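Local coordinates for protein endoglucanase, family GH5 (PDB 6GL2) that probably hydrolyses beta-linked glucans, with hemicelluloses such as mixed-linked glucan as its likely main substrates, at residues L19-G24 and E99-I104; K15-D20 and K193-V198; K87-A92 and K139-Y144; K48-E53 and G317-N322; G274-T279 and A289-Y294. All blocks are in the same frame, centred on the assembly; numbering follows the deposited sequence. Where two conformers were deposited one is given.

Contact 1 of 5, residues L19-G24 and E99-I104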
# COMPACT_ATOMS: atom_id res chain seq x y z
N LEU A 19 -12.40 8.40 -3.48
CA LEU A 19 -13.75 7.80 -3.56
C LEU A 19 -13.88 6.86 -4.77
O LEU A 19 -14.45 5.75 -4.65
CB LEU A 19 -14.87 8.85 -3.59
CG LEU A 19 -14.95 9.71 -2.33
CD1 LEU A 19 -16.06 10.72 -2.56
CD2 LEU A 19 -15.28 8.91 -1.13
N ASP A 20 -13.41 7.33 -5.92
CA ASP A 20 -13.51 6.50 -7.15
C ASP A 20 -12.70 5.18 -7.08
O ASP A 20 -13.11 4.21 -7.68
CB ASP A 20 -12.97 7.29 -8.32
CG ASP A 20 -13.87 8.45 -8.75
OD1 ASP A 20 -14.97 8.62 -8.19
OD2 ASP A 20 -13.36 9.22 -9.62
N MET A 21 -11.71 5.15 -6.20
CA MET A 21 -10.88 3.93 -6.01
C MET A 21 -11.76 2.80 -5.35
O MET A 21 -11.29 1.65 -5.36
CB MET A 21 -9.65 4.23 -5.18
CG MET A 21 -8.62 5.02 -5.91
SD MET A 21 -7.25 5.51 -4.84
CE MET A 21 -6.45 3.94 -4.50
N GLY A 22 -12.90 3.11 -4.69
CA GLY A 22 -13.70 2.09 -4.18
C GLY A 22 -12.98 1.32 -3.05
O GLY A 22 -12.34 1.92 -2.18
N ALA A 23 -13.10 -0.01 -3.09
CA ALA A 23 -12.41 -0.88 -2.16
C ALA A 23 -11.30 -1.58 -2.92
O ALA A 23 -11.41 -1.86 -4.14
CB ALA A 23 -13.35 -1.92 -1.59
N GLY A 24 -10.23 -1.93 -2.21
CA GLY A 24 -9.10 -2.60 -2.83
C GLY A 24 -8.71 -3.86 -2.21
O GLY A 24 -9.10 -4.25 -1.10
N GLU A 99 -10.66 -2.55 -15.72
CA GLU A 99 -11.20 -1.27 -15.32
C GLU A 99 -10.82 -0.87 -13.89
O GLU A 99 -11.51 -0.04 -13.30
CB GLU A 99 -12.72 -1.15 -15.60
CG GLU A 99 -13.05 -1.45 -17.08
CD GLU A 99 -12.26 -0.51 -17.98
OE1 GLU A 99 -12.57 0.70 -17.97
OE2 GLU A 99 -11.33 -0.94 -18.66
N MET A 100 -9.82 -1.50 -13.31
CA MET A 100 -9.37 -1.21 -11.95
C MET A 100 -8.30 -0.13 -11.93
O MET A 100 -7.58 0.10 -12.89
CB MET A 100 -8.80 -2.48 -11.31
CG MET A 100 -9.80 -3.63 -11.25
SD MET A 100 -9.02 -5.15 -10.67
CE MET A 100 -9.05 -4.84 -8.89
N TYR A 101 -8.19 0.48 -10.75
CA TYR A 101 -7.04 1.27 -10.38
C TYR A 101 -5.91 0.26 -10.00
O TYR A 101 -6.25 -0.81 -9.48
CB TYR A 101 -7.32 2.16 -9.17
CG TYR A 101 -8.25 3.34 -9.51
CD1 TYR A 101 -9.60 3.17 -9.49
CD2 TYR A 101 -7.73 4.50 -9.90
CE1 TYR A 101 -10.48 4.24 -9.89
CE2 TYR A 101 -8.57 5.62 -10.24
CZ TYR A 101 -9.89 5.41 -10.28
OH TYR A 101 -10.73 6.45 -10.66
N VAL A 102 -4.68 0.71 -10.15
CA VAL A 102 -3.54 -0.18 -9.80
C VAL A 102 -2.58 0.74 -9.09
O VAL A 102 -2.17 1.80 -9.57
CB VAL A 102 -2.85 -0.79 -11.03
CG1 VAL A 102 -1.55 -1.44 -10.59
CG2 VAL A 102 -3.78 -1.80 -11.64
N ILE A 103 -2.06 0.25 -7.94
CA ILE A 103 -1.01 0.96 -7.20
C ILE A 103 0.28 0.09 -7.33
O ILE A 103 0.28 -1.07 -6.92
CB ILE A 103 -1.40 1.08 -5.71
CG1 ILE A 103 -2.67 1.88 -5.47
CG2 ILE A 103 -0.24 1.65 -4.92
CD1 ILE A 103 -3.37 1.50 -4.16
N ILE A 104 1.34 0.74 -7.76
CA ILE A 104 2.66 0.03 -7.77
C ILE A 104 3.54 0.76 -6.75
O ILE A 104 3.57 2.00 -6.72
CB ILE A 104 3.32 0.17 -9.16
CG1 ILE A 104 2.49 -0.65 -10.19
CG2 ILE A 104 4.78 -0.33 -9.10
CD1 ILE A 104 2.95 -0.38 -11.65
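Met21 lies over a face of the Tyr101 ring where helix 14-20 plugs the N-terminal end of the eight-stranded (beta/alpha)8 barrel, a worked case of a bottom closed by side chains. Met21 CG sits beside the backbone N (chi1 -72°), and this places it 4.1 Å from the Tyr101 ring centroid, 13° off the ring normal, a CH-pi contact over the ring centre. Farther along, SD makes a looser Met-aromatic contact, 5.5 Å from the same centroid. Tyr144 stacks on this ring as well, and Phe17 meets it edge-to-face. At its polar end the phenol rests against Asp20, with Tyr101 OH 3.3 Å from Asp20 CB. Tyr101 OH accepts a hydrogen bond from Arg10 NH2; it makes none with the aspartate. A bend about the CG-SD bond (chi3 68°) turns the methyl toward the barrel interior, and Met21 CE comes to 3.9 Å from Ile103 CD1.

Contact 2 of 5, residues K15-D20 and K193-V198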
# COMPACT_ATOMS: atom_id res chain seq x y z
N LYS A 15 -9.46 13.85 -3.09
CA LYS A 15 -10.51 13.24 -2.29
C LYS A 15 -11.55 12.52 -3.17
O LYS A 15 -12.09 11.45 -2.81
CB LYS A 15 -11.16 14.23 -1.34
CG LYS A 15 -10.20 14.64 -0.22
CD LYS A 15 -10.84 15.51 0.84
CE LYS A 15 -9.84 15.87 1.95
NZ LYS A 15 -10.48 16.94 2.83
N GLU A 16 -11.89 13.14 -4.46
CA GLU A 16 -12.80 12.45 -5.33
C GLU A 16 -12.14 11.20 -5.97
O GLU A 16 -12.82 10.24 -6.24
CB GLU A 16 -13.33 13.42 -6.37
CG GLU A 16 -14.39 12.82 -7.25
CD GLU A 16 -15.60 12.19 -6.52
OE1 GLU A 16 -16.22 12.81 -5.59
OE2 GLU A 16 -15.92 11.03 -6.88
N PHE A 17 -10.86 11.35 -6.30
CA PHE A 17 -10.10 10.17 -6.81
C PHE A 17 -10.15 9.02 -5.82
O PHE A 17 -10.45 7.87 -6.25
CB PHE A 17 -8.74 10.67 -7.07
CG PHE A 17 -7.82 9.67 -7.74
CD1 PHE A 17 -7.10 8.71 -6.99
CD2 PHE A 17 -7.61 9.69 -9.11
CE1 PHE A 17 -6.27 7.81 -7.62
CE2 PHE A 17 -6.77 8.80 -9.76
CZ PHE A 17 -6.08 7.87 -8.97
N VAL A 18 -9.98 9.25 -4.54
CA VAL A 18 -9.98 8.19 -3.59
C VAL A 18 -11.33 7.55 -3.43
O VAL A 18 -11.48 6.39 -3.23
CB VAL A 18 -9.33 8.64 -2.23
CG1 VAL A 18 -9.60 7.70 -1.09
CG2 VAL A 18 -7.83 8.86 -2.45
N LEU A 19 -12.40 8.40 -3.48
CA LEU A 19 -13.75 7.80 -3.56
C LEU A 19 -13.88 6.86 -4.77
O LEU A 19 -14.45 5.75 -4.65
CB LEU A 19 -14.87 8.85 -3.59
CG LEU A 19 -14.95 9.71 -2.33
CD1 LEU A 19 -16.06 10.72 -2.56
CD2 LEU A 19 -15.28 8.91 -1.13
N ASP A 20 -13.41 7.33 -5.92
CA ASP A 20 -13.51 6.50 -7.15
C ASP A 20 -12.70 5.18 -7.08
O ASP A 20 -13.11 4.21 -7.68
CB ASP A 20 -12.97 7.29 -8.32
CG ASP A 20 -13.87 8.45 -8.75
OD1 ASP A 20 -14.97 8.62 -8.19
OD2 ASP A 20 -13.36 9.22 -9.62
N LYS A 193 1.40 14.76 -13.18
CA LYS A 193 0.04 14.86 -12.66
C LYS A 193 -0.45 13.61 -11.89
O LYS A 193 -1.43 13.66 -11.16
CB LYS A 193 -0.92 15.00 -13.89
CG LYS A 193 -0.53 16.03 -14.98
CD LYS A 193 0.20 15.42 -16.20
CE LYS A 193 0.69 16.57 -17.08
NZ LYS A 193 -0.22 17.76 -17.14
N ARG A 194 0.27 12.49 -12.08
CA ARG A 194 -0.20 11.20 -11.57
C ARG A 194 -0.39 11.29 -10.03
O ARG A 194 0.43 11.94 -9.34
CB ARG A 194 0.92 10.13 -11.88
CG ARG A 194 0.42 8.72 -11.58
CD ARG A 194 1.44 7.66 -11.97
NE ARG A 194 1.86 7.80 -13.37
CZ ARG A 194 1.09 7.59 -14.40
NH1 ARG A 194 1.58 7.88 -15.62
NH2 ARG A 194 -0.12 7.09 -14.28
N LYS A 195 -1.35 10.59 -9.51
CA LYS A 195 -1.52 10.48 -8.04
C LYS A 195 -0.40 9.65 -7.44
O LYS A 195 0.02 8.63 -8.02
CB LYS A 195 -2.86 9.87 -7.69
CG LYS A 195 -4.05 10.77 -8.08
CD LYS A 195 -4.14 12.15 -7.42
CE LYS A 195 -5.41 12.84 -7.99
NZ LYS A 195 -5.15 13.66 -9.17
N ILE A 196 0.20 10.16 -6.35
CA ILE A 196 1.30 9.50 -5.63
C ILE A 196 0.87 9.30 -4.20
O ILE A 196 0.46 10.28 -3.54
CB ILE A 196 2.60 10.29 -5.73
CG1 ILE A 196 3.05 10.52 -7.13
CG2 ILE A 196 3.65 9.52 -4.92
CD1 ILE A 196 4.23 11.42 -7.24
N MET A 197 0.90 8.11 -3.64
CA MET A 197 0.68 7.80 -2.28
C MET A 197 1.95 7.85 -1.49
O MET A 197 2.94 7.13 -1.80
CB MET A 197 0.02 6.40 -2.20
CG MET A 197 -1.45 6.37 -2.56
SD MET A 197 -2.06 4.65 -2.82
CE MET A 197 -1.56 3.93 -1.27
N VAL A 198 1.96 8.69 -0.48
CA VAL A 198 3.10 8.96 0.37
C VAL A 198 2.79 8.56 1.78
O VAL A 198 1.90 9.15 2.40
CB VAL A 198 3.56 10.43 0.24
CG1 VAL A 198 4.64 10.85 1.23
CG2 VAL A 198 3.99 10.79 -1.19
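Phe17 and Lys195 meet because their torsions send them past each other in opposite directions. The Phe17 ring is carried away from its helix by a chi1 of -174°, with CG opposite the backbone N, while the lysine chain turns at chi2 (-61°), which folds its methylenes over the ring; a further bend at chi4 (-92°) swings only NZ. Lys195 CG lies over the middle of one face, 3.5 Å from the centroid of the Phe17 ring, almost exactly on the normal. The neighbouring methylenes spread the contact: Lys195 CB is 4.0 Å from Phe17 CZ, and Lys195 CE is 4.0 Å from Phe17 CG at the other end of the ring. This is CH-pi packing by the aliphatic part of a lysine whose ammonium is engaged elsewhere, NZ bonding to Asn221 OD1 and to Ile12 O. An alanine in place of Phe17 would remove the platform, and the Lys195 methylenes would probably be left over a gap and freer to turn. Ile146 and Ile223 also touch the phenylalanine, each from a barrel strand. The arrangement is that of a short N-terminal helix laid across the N-terminal ends of the strands, closing the bottom of the (beta/alpha)8 barrel.

Contact 3 of 5, residues K87-A92 and K139-Y144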
# COMPACT_ATOMS: atom_id res chain seq x y z
N LYS A 87 7.35 -7.99 -16.02
CA LYS A 87 6.42 -8.70 -15.15
C LYS A 87 5.47 -7.79 -14.37
O LYS A 87 4.29 -8.10 -14.24
CB LYS A 87 7.14 -9.65 -14.22
CG LYS A 87 7.86 -10.78 -14.93
CD LYS A 87 8.70 -11.59 -13.96
CE LYS A 87 8.67 -13.05 -14.35
NZ LYS A 87 9.18 -13.99 -13.29
N VAL A 88 6.03 -6.75 -13.80
CA VAL A 88 5.22 -5.80 -13.10
C VAL A 88 4.17 -5.23 -14.05
O VAL A 88 2.98 -5.09 -13.71
CB VAL A 88 6.07 -4.70 -12.44
CG1 VAL A 88 5.15 -3.62 -11.84
CG2 VAL A 88 7.07 -5.29 -11.46
N GLU A 89 4.65 -4.80 -15.23
CA GLU A 89 3.73 -4.19 -16.19
C GLU A 89 2.61 -5.15 -16.62
O GLU A 89 1.49 -4.72 -16.80
CB GLU A 89 4.57 -3.66 -17.35
CG GLU A 89 3.76 -2.96 -18.42
CD GLU A 89 4.60 -2.14 -19.42
OE1 GLU A 89 5.73 -2.54 -19.65
OE2 GLU A 89 3.97 -1.27 -20.13
N ALA A 90 2.97 -6.39 -16.84
CA ALA A 90 1.97 -7.32 -17.23
C ALA A 90 0.83 -7.43 -16.21
O ALA A 90 -0.34 -7.46 -16.59
CB ALA A 90 2.59 -8.67 -17.47
N ILE A 91 1.19 -7.55 -14.92
CA ILE A 91 0.16 -7.66 -13.90
C ILE A 91 -0.64 -6.39 -13.78
O ILE A 91 -1.86 -6.36 -13.65
CB ILE A 91 0.75 -8.10 -12.55
CG1 ILE A 91 1.47 -9.40 -12.65
CG2 ILE A 91 -0.30 -8.06 -11.43
CD1 ILE A 91 2.36 -9.74 -11.48
N ALA A 92 0.06 -5.26 -13.86
CA ALA A 92 -0.67 -4.00 -13.87
C ALA A 92 -1.75 -3.94 -14.95
O ALA A 92 -2.86 -3.46 -14.76
CB ALA A 92 0.29 -2.83 -14.00
N LYS A 139 5.31 5.81 -17.72
CA LYS A 139 4.99 7.23 -17.96
C LYS A 139 3.82 7.51 -18.81
O LYS A 139 3.06 8.43 -18.51
CB LYS A 139 6.20 7.94 -18.56
CG LYS A 139 6.05 9.46 -18.71
CD LYS A 139 7.40 10.23 -18.53
CE LYS A 139 8.42 9.87 -19.57
NZ LYS A 139 9.70 10.61 -19.47
N THR A 140 3.50 6.65 -19.75
CA THR A 140 2.38 6.93 -20.67
C THR A 140 1.08 6.43 -20.15
O THR A 140 0.01 6.66 -20.75
CB THR A 140 2.61 6.38 -22.04
OG1 THR A 140 2.61 4.93 -22.04
CG2 THR A 140 3.86 7.01 -22.69
N TYR A 141 1.05 5.70 -19.03
CA TYR A 141 -0.21 5.20 -18.47
C TYR A 141 -1.04 6.37 -17.93
O TYR A 141 -0.51 7.33 -17.45
CB TYR A 141 0.07 4.13 -17.35
CG TYR A 141 0.51 2.85 -17.92
CD1 TYR A 141 1.71 2.61 -18.38
CD2 TYR A 141 -0.39 1.83 -18.02
CE1 TYR A 141 2.07 1.38 -18.97
CE2 TYR A 141 -0.06 0.62 -18.60
CZ TYR A 141 1.20 0.38 -19.04
OH TYR A 141 1.55 -0.80 -19.64
N GLY A 142 -2.32 6.22 -18.01
CA GLY A 142 -3.27 7.21 -17.51
C GLY A 142 -3.48 7.10 -16.00
O GLY A 142 -2.70 6.42 -15.30
N ASP A 143 -4.39 7.85 -15.48
CA ASP A 143 -4.45 8.12 -14.04
C ASP A 143 -5.09 7.00 -13.19
O ASP A 143 -5.15 7.12 -12.00
CB ASP A 143 -5.15 9.49 -13.76
CG ASP A 143 -6.59 9.51 -14.11
OD1 ASP A 143 -7.26 8.53 -14.30
OD2 ASP A 143 -7.19 10.68 -14.04
N TYR A 144 -5.45 5.87 -13.82
CA TYR A 144 -5.80 4.74 -13.04
C TYR A 144 -4.56 4.04 -12.47
O TYR A 144 -4.74 3.23 -11.54
CB TYR A 144 -6.67 3.73 -13.84
CG TYR A 144 -8.13 4.18 -13.96
CD1 TYR A 144 -8.52 5.22 -14.79
CD2 TYR A 144 -9.08 3.47 -13.30
CE1 TYR A 144 -9.88 5.63 -14.87
CE2 TYR A 144 -10.45 3.83 -13.39
CZ TYR A 144 -10.77 4.90 -14.16
OH TYR A 144 -12.13 5.29 -14.26
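Glu89 reaches Tyr141 with an extended chain that can be followed atom by atom. From CB, a chi1 of -178° sets CG opposite the backbone N and sends the extended chain toward Tyr141. Glu89 CG passes 3.3 Å from Tyr141 OH, and CD lies equally near that oxygen. At the tip the carboxylate divides its work. Glu89 OE2 lies 2.5 Å from Tyr141 OH, a short hydrogen-bonding distance, though the same proton could go to Asn93 OD1 instead, one turn farther along the glutamate's own helix. OE2 approaches at the edge of the phenol ring and close to its plane, with the carboxylate itself turned 61° from the ring. OE1 forms a salt bridge with Arg137 NH1, at the end of helix 117-137. An alanine here would probably leave Arg137 without this ionic mate and Tyr141 OH without the carboxylate oxygen, setting the ring freer to move. Two neighbouring outer helices of the barrel and the loop leading into strand 145-148 are thus tied through one carboxylate. The nearby guanidinium probably helps keep that group ionised, which would make it a good acceptor should the phenol proton point its way.

Contact 4 of 5, residues K48-E53 and G317-N322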
# COMPACT_ATOMS: atom_id res chain seq x y z
N LYS A 48 -3.89 -13.28 -15.44
CA LYS A 48 -5.06 -12.45 -15.63
C LYS A 48 -6.28 -13.13 -15.08
O LYS A 48 -7.14 -12.45 -14.49
CB LYS A 48 -5.27 -12.14 -17.13
CG LYS A 48 -6.40 -11.10 -17.29
CD LYS A 48 -6.56 -10.55 -18.67
CE LYS A 48 -7.65 -9.47 -18.72
NZ LYS A 48 -9.01 -10.07 -18.51
N ALA A 49 -6.41 -14.44 -15.18
CA ALA A 49 -7.52 -15.15 -14.66
C ALA A 49 -7.74 -14.94 -13.16
O ALA A 49 -8.84 -14.83 -12.64
CB ALA A 49 -7.41 -16.66 -15.00
N MET A 50 -6.64 -14.79 -12.41
CA MET A 50 -6.71 -14.42 -11.03
C MET A 50 -7.26 -13.03 -10.82
O MET A 50 -8.17 -12.84 -10.04
CB MET A 50 -5.34 -14.54 -10.32
CG MET A 50 -4.81 -15.94 -10.29
SD MET A 50 -3.04 -15.94 -9.78
CE MET A 50 -2.50 -17.61 -10.27
N ILE A 51 -6.60 -12.09 -11.48
CA ILE A 51 -7.08 -10.71 -11.34
C ILE A 51 -8.51 -10.50 -11.78
O ILE A 51 -9.28 -9.74 -11.16
CB ILE A 51 -6.10 -9.78 -12.07
CG1 ILE A 51 -4.67 -9.93 -11.56
CG2 ILE A 51 -6.62 -8.33 -11.93
CD1 ILE A 51 -4.51 -9.86 -10.04
N ASP A 52 -8.96 -11.24 -12.80
CA ASP A 52 -10.33 -11.18 -13.23
C ASP A 52 -11.30 -11.51 -12.09
O ASP A 52 -12.32 -10.82 -11.96
CB ASP A 52 -10.62 -12.27 -14.34
CG ASP A 52 -9.98 -11.92 -15.66
OD1 ASP A 52 -9.52 -10.81 -15.96
OD2 ASP A 52 -9.90 -12.90 -16.49
N GLU A 53 -10.96 -12.47 -11.24
CA GLU A 53 -11.84 -12.80 -10.15
C GLU A 53 -11.90 -11.68 -9.11
O GLU A 53 -12.94 -11.43 -8.46
CB GLU A 53 -11.42 -14.04 -9.43
CG GLU A 53 -11.56 -15.27 -10.33
CD GLU A 53 -12.96 -15.43 -10.92
OE1 GLU A 53 -13.94 -15.26 -10.17
OE2 GLU A 53 -13.09 -15.74 -12.12
N GLY A 317 -5.14 -14.81 3.44
CA GLY A 317 -5.65 -15.12 2.14
C GLY A 317 -7.17 -15.38 2.18
O GLY A 317 -7.67 -16.28 2.92
N ILE A 318 -7.90 -14.59 1.45
CA ILE A 318 -9.34 -14.77 1.26
C ILE A 318 -9.73 -15.24 -0.14
O ILE A 318 -10.80 -15.83 -0.31
CB ILE A 318 -10.16 -13.53 1.68
CG1 ILE A 318 -9.83 -12.32 0.82
CG2 ILE A 318 -9.84 -13.19 3.14
CD1 ILE A 318 -10.75 -11.15 1.10
N PHE A 319 -8.79 -15.13 -1.08
CA PHE A 319 -8.93 -15.66 -2.47
C PHE A 319 -7.96 -16.81 -2.66
O PHE A 319 -6.82 -16.71 -2.24
CB PHE A 319 -8.62 -14.55 -3.44
CG PHE A 319 -8.68 -14.95 -4.90
CD1 PHE A 319 -9.87 -15.45 -5.46
CD2 PHE A 319 -7.59 -14.93 -5.69
CE1 PHE A 319 -9.91 -15.82 -6.78
CE2 PHE A 319 -7.66 -15.33 -7.04
CZ PHE A 319 -8.80 -15.78 -7.59
N ASN A 320 -8.43 -17.92 -3.28
CA ASN A 320 -7.59 -19.01 -3.57
C ASN A 320 -7.03 -18.89 -5.00
O ASN A 320 -7.73 -19.07 -6.00
CB ASN A 320 -8.35 -20.34 -3.45
CG ASN A 320 -7.46 -21.50 -3.56
OD1 ASN A 320 -6.54 -21.58 -4.34
ND2 ASN A 320 -7.84 -22.61 -2.82
N ARG A 321 -5.78 -18.48 -5.10
CA ARG A 321 -5.13 -18.26 -6.41
C ARG A 321 -4.93 -19.54 -7.21
O ARG A 321 -4.84 -19.41 -8.46
CB ARG A 321 -3.77 -17.53 -6.20
CG ARG A 321 -3.92 -16.21 -5.52
CD ARG A 321 -2.62 -15.53 -5.28
NE ARG A 321 -2.78 -14.47 -4.29
CZ ARG A 321 -1.78 -13.70 -3.81
NH1 ARG A 321 -0.57 -13.71 -4.35
NH2 ARG A 321 -2.04 -12.91 -2.79
N ASN A 322 -4.90 -20.66 -6.53
CA ASN A 322 -4.69 -21.94 -7.25
C ASN A 322 -5.97 -22.52 -7.83
O ASN A 322 -5.92 -23.08 -8.92
CB ASN A 322 -4.10 -22.94 -6.29
CG ASN A 322 -2.63 -22.60 -5.92
OD1 ASN A 322 -2.28 -22.54 -4.78
ND2 ASN A 322 -1.88 -22.28 -6.92
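Asp309 OD2 grips two consecutive backbone amides, those of Ile318 and Phe319, and so steadies the chain from which the Phe319 ring reaches toward Glu53 and Met50. With its CG opposite the backbone N (chi1 178°), the ring extends straight to helix 48-57. There Glu53 CB touches it obliquely, 3.5 Å from Phe319 CE1, and the Glu53 chain crosses the ring at about a right angle, with the carboxylate plane only 13° from that of the ring. The polar tip of Glu53 leads away to a salt bridge with Lys56 NZ, which leaves the phenylalanine its methylenes. On the Met50 side the ring meets both backbone and side chain: Phe319 CZ is 3.9 Å from Met50 O, and CE2 is 4.1 Å from Met50 CB. Here the first outer helix of the (beta/alpha)8 barrel packs against the long connection after the last strand, 304-307, so the contact bridges the two ends of the barrel sequence. Met50 runs out extended and crosses Arg321 at about a right angle, its SD lying 4.0 Å from Arg321 CB. The guanidinium is directed elsewhere, Arg321 NH2 bonding to Gly28 O, while Trp25 of strand 24-26 touches both Phe319 and Arg321. At the end of the thioether, Met50 CE lies 3.5 Å from the carbonyl oxygen of Arg321.

Contact 5 of 5, residues G274-T279 and A289-Y294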
# COMPACT_ATOMS: atom_id res chain seq x y z
N GLY A 274 -3.86 1.45 2.82
CA GLY A 274 -3.32 0.58 1.76
C GLY A 274 -3.09 -0.84 2.25
O GLY A 274 -3.00 -1.76 1.40
N GLU A 275 -3.14 -1.08 3.56
CA GLU A 275 -3.24 -2.38 4.13
C GLU A 275 -4.03 -2.33 5.41
O GLU A 275 -3.88 -1.39 6.22
CB GLU A 275 -1.87 -3.01 4.53
CG GLU A 275 -0.92 -3.14 3.36
CD GLU A 275 0.44 -3.68 3.77
OE1 GLU A 275 0.63 -4.20 4.88
OE2 GLU A 275 1.38 -3.61 2.89
N TRP A 276 -4.80 -3.39 5.64
CA TRP A 276 -5.49 -3.72 6.89
C TRP A 276 -6.00 -5.13 6.72
O TRP A 276 -5.86 -5.72 5.63
CB TRP A 276 -6.66 -2.75 7.17
CG TRP A 276 -7.75 -2.89 6.20
CD1 TRP A 276 -7.78 -2.42 4.89
CD2 TRP A 276 -8.96 -3.62 6.36
NE1 TRP A 276 -8.94 -2.80 4.28
CE2 TRP A 276 -9.70 -3.52 5.13
CE3 TRP A 276 -9.57 -4.22 7.44
CZ2 TRP A 276 -10.99 -4.07 4.99
CZ3 TRP A 276 -10.83 -4.81 7.30
CH2 TRP A 276 -11.56 -4.68 6.10
N GLY A 277 -6.59 -5.69 7.77
CA GLY A 277 -7.22 -6.97 7.76
C GLY A 277 -6.90 -7.77 8.98
O GLY A 277 -6.34 -7.21 9.93
N SER A 278 -7.38 -9.01 9.01
CA SER A 278 -7.13 -9.86 10.18
C SER A 278 -6.62 -11.19 9.76
O SER A 278 -7.07 -11.72 8.76
CB SER A 278 -8.43 -10.01 11.04
OG SER A 278 -9.45 -10.56 10.26
N THR A 279 -5.75 -11.77 10.53
CA THR A 279 -5.25 -13.11 10.30
C THR A 279 -6.33 -14.12 10.79
O THR A 279 -7.17 -13.78 11.63
CB THR A 279 -3.91 -13.29 11.02
OG1 THR A 279 -3.21 -14.39 10.41
CG2 THR A 279 -4.03 -13.44 12.57
N ALA A 289 -17.39 -9.93 11.05
CA ALA A 289 -17.92 -8.74 11.73
C ALA A 289 -16.93 -7.58 11.71
O ALA A 289 -17.29 -6.47 11.44
CB ALA A 289 -18.28 -9.04 13.19
N HIS A 290 -15.68 -7.87 11.98
CA HIS A 290 -14.62 -6.86 11.99
C HIS A 290 -14.45 -6.29 10.56
O HIS A 290 -14.37 -5.07 10.37
CB HIS A 290 -13.32 -7.51 12.45
CG HIS A 290 -12.16 -6.59 12.31
ND1 HIS A 290 -11.36 -6.59 11.18
CD2 HIS A 290 -11.61 -5.67 13.19
CE1 HIS A 290 -10.39 -5.74 11.39
NE2 HIS A 290 -10.59 -5.07 12.56
N ALA A 291 -14.42 -7.15 9.50
CA ALA A 291 -14.26 -6.68 8.13
C ALA A 291 -15.37 -5.76 7.73
O ALA A 291 -15.17 -4.70 7.10
CB ALA A 291 -14.02 -7.88 7.17
N GLU A 292 -16.60 -6.22 8.01
CA GLU A 292 -17.79 -5.43 7.68
C GLU A 292 -17.72 -4.02 8.30
O GLU A 292 -17.98 -3.02 7.66
CB GLU A 292 -19.04 -6.17 8.26
CG GLU A 292 -19.59 -7.37 7.46
CD GLU A 292 -20.64 -8.20 8.16
OE1 GLU A 292 -20.83 -8.00 9.39
OE2 GLU A 292 -21.24 -9.10 7.48
N PHE A 293 -17.38 -4.00 9.59
CA PHE A 293 -17.40 -2.75 10.38
C PHE A 293 -16.27 -1.78 9.95
O PHE A 293 -16.42 -0.62 9.73
CB PHE A 293 -17.26 -3.04 11.85
CG PHE A 293 -17.49 -1.83 12.73
CD1 PHE A 293 -18.78 -1.45 13.19
CD2 PHE A 293 -16.44 -0.99 13.06
CE1 PHE A 293 -18.95 -0.33 13.99
CE2 PHE A 293 -16.63 0.17 13.87
CZ PHE A 293 -17.89 0.49 14.32
N TYR A 294 -15.10 -2.41 9.77
CA TYR A 294 -13.91 -1.62 9.37
C TYR A 294 -14.15 -0.93 8.03
O TYR A 294 -13.88 0.22 7.81
CB TYR A 294 -12.68 -2.58 9.45
CG TYR A 294 -11.31 -1.89 9.34
CD1 TYR A 294 -10.95 -1.24 8.17
CD2 TYR A 294 -10.38 -1.94 10.35
CE1 TYR A 294 -9.74 -0.61 8.03
CE2 TYR A 294 -9.16 -1.31 10.23
CZ TYR A 294 -8.79 -0.67 9.01
OH TYR A 294 -7.59 -0.03 8.88
O HOH W 1 -11.40 -8.90 9.55
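Trp276 and Tyr294 form a nearly parallel offset stack: the six-membered ring of the indole and the phenol have centroids 4.1 Å apart and planes at only 4°. The closest pair of ring atoms is Trp276 CE3 over Tyr294 CD1, at 3.4 Å. Trp276 CG takes the crowded position between its backbone N and carbonyl carbon (chi1 67°), turning the indole outward from strand 271-276, while Tyr294, its CG opposite the backbone N (chi1 -169°), extends from helix 284-301 to lie against it. The two side chains run in opposite directions, so the phenol oxygen comes back to the base of the tryptophan, Tyr294 OH being 3.3 Å from Trp276 CB. That hydroxyl hydrogen-bonds to Ser228 O. At the far rim, Ala291 CA lies in the indole plane. His290 approaches the indole edge, its CE1 4.2 Å from Trp276 CZ3. Its NE2 hydrogen-bonds to Phe230 O, while a water links His290 ND1 (2.8 Å) to Ser278 OG (2.7 Å). This is the seventh beta-alpha unit of the barrel, and the imidazole stands about 7 Å, side chain to side chain, from Asp248, a magnesium-binding residue seen in a structure of this protein, with no magnesium bound to this chain here. The chemistry is divided: flat aromatic faces supply dispersion, while both imidazole nitrogens and the Tyr294 hydroxyl have partners, which probably fixes the imidazole's rotation and holds the phenol in place.

The five contacts sample one (beta/alpha)8 barrel from several sides. Contacts 1 and 2 share helix 14-20 and, with centres about 9 Å apart, close the N-terminal end of the barrel against strands 101-105 and 196-199. Contact 3 joins outer elements, its centre about 13 Å from that of contact 1; Arg194 of contact 2 also hydrogen-bonds to backbone oxygens of the loop 139-144 of contact 3. Contact 4 starts with helix 48-57 and ends beyond the last strand, so its span of the chain encloses both contact 3 and contact 5. Contact 5 belongs to the strand 271-276 unit and lies across the chain's centre from contact 3, their centres about 27 Å apart. Together they tie the bottom, the outer helices and the first and last units into one compact domain.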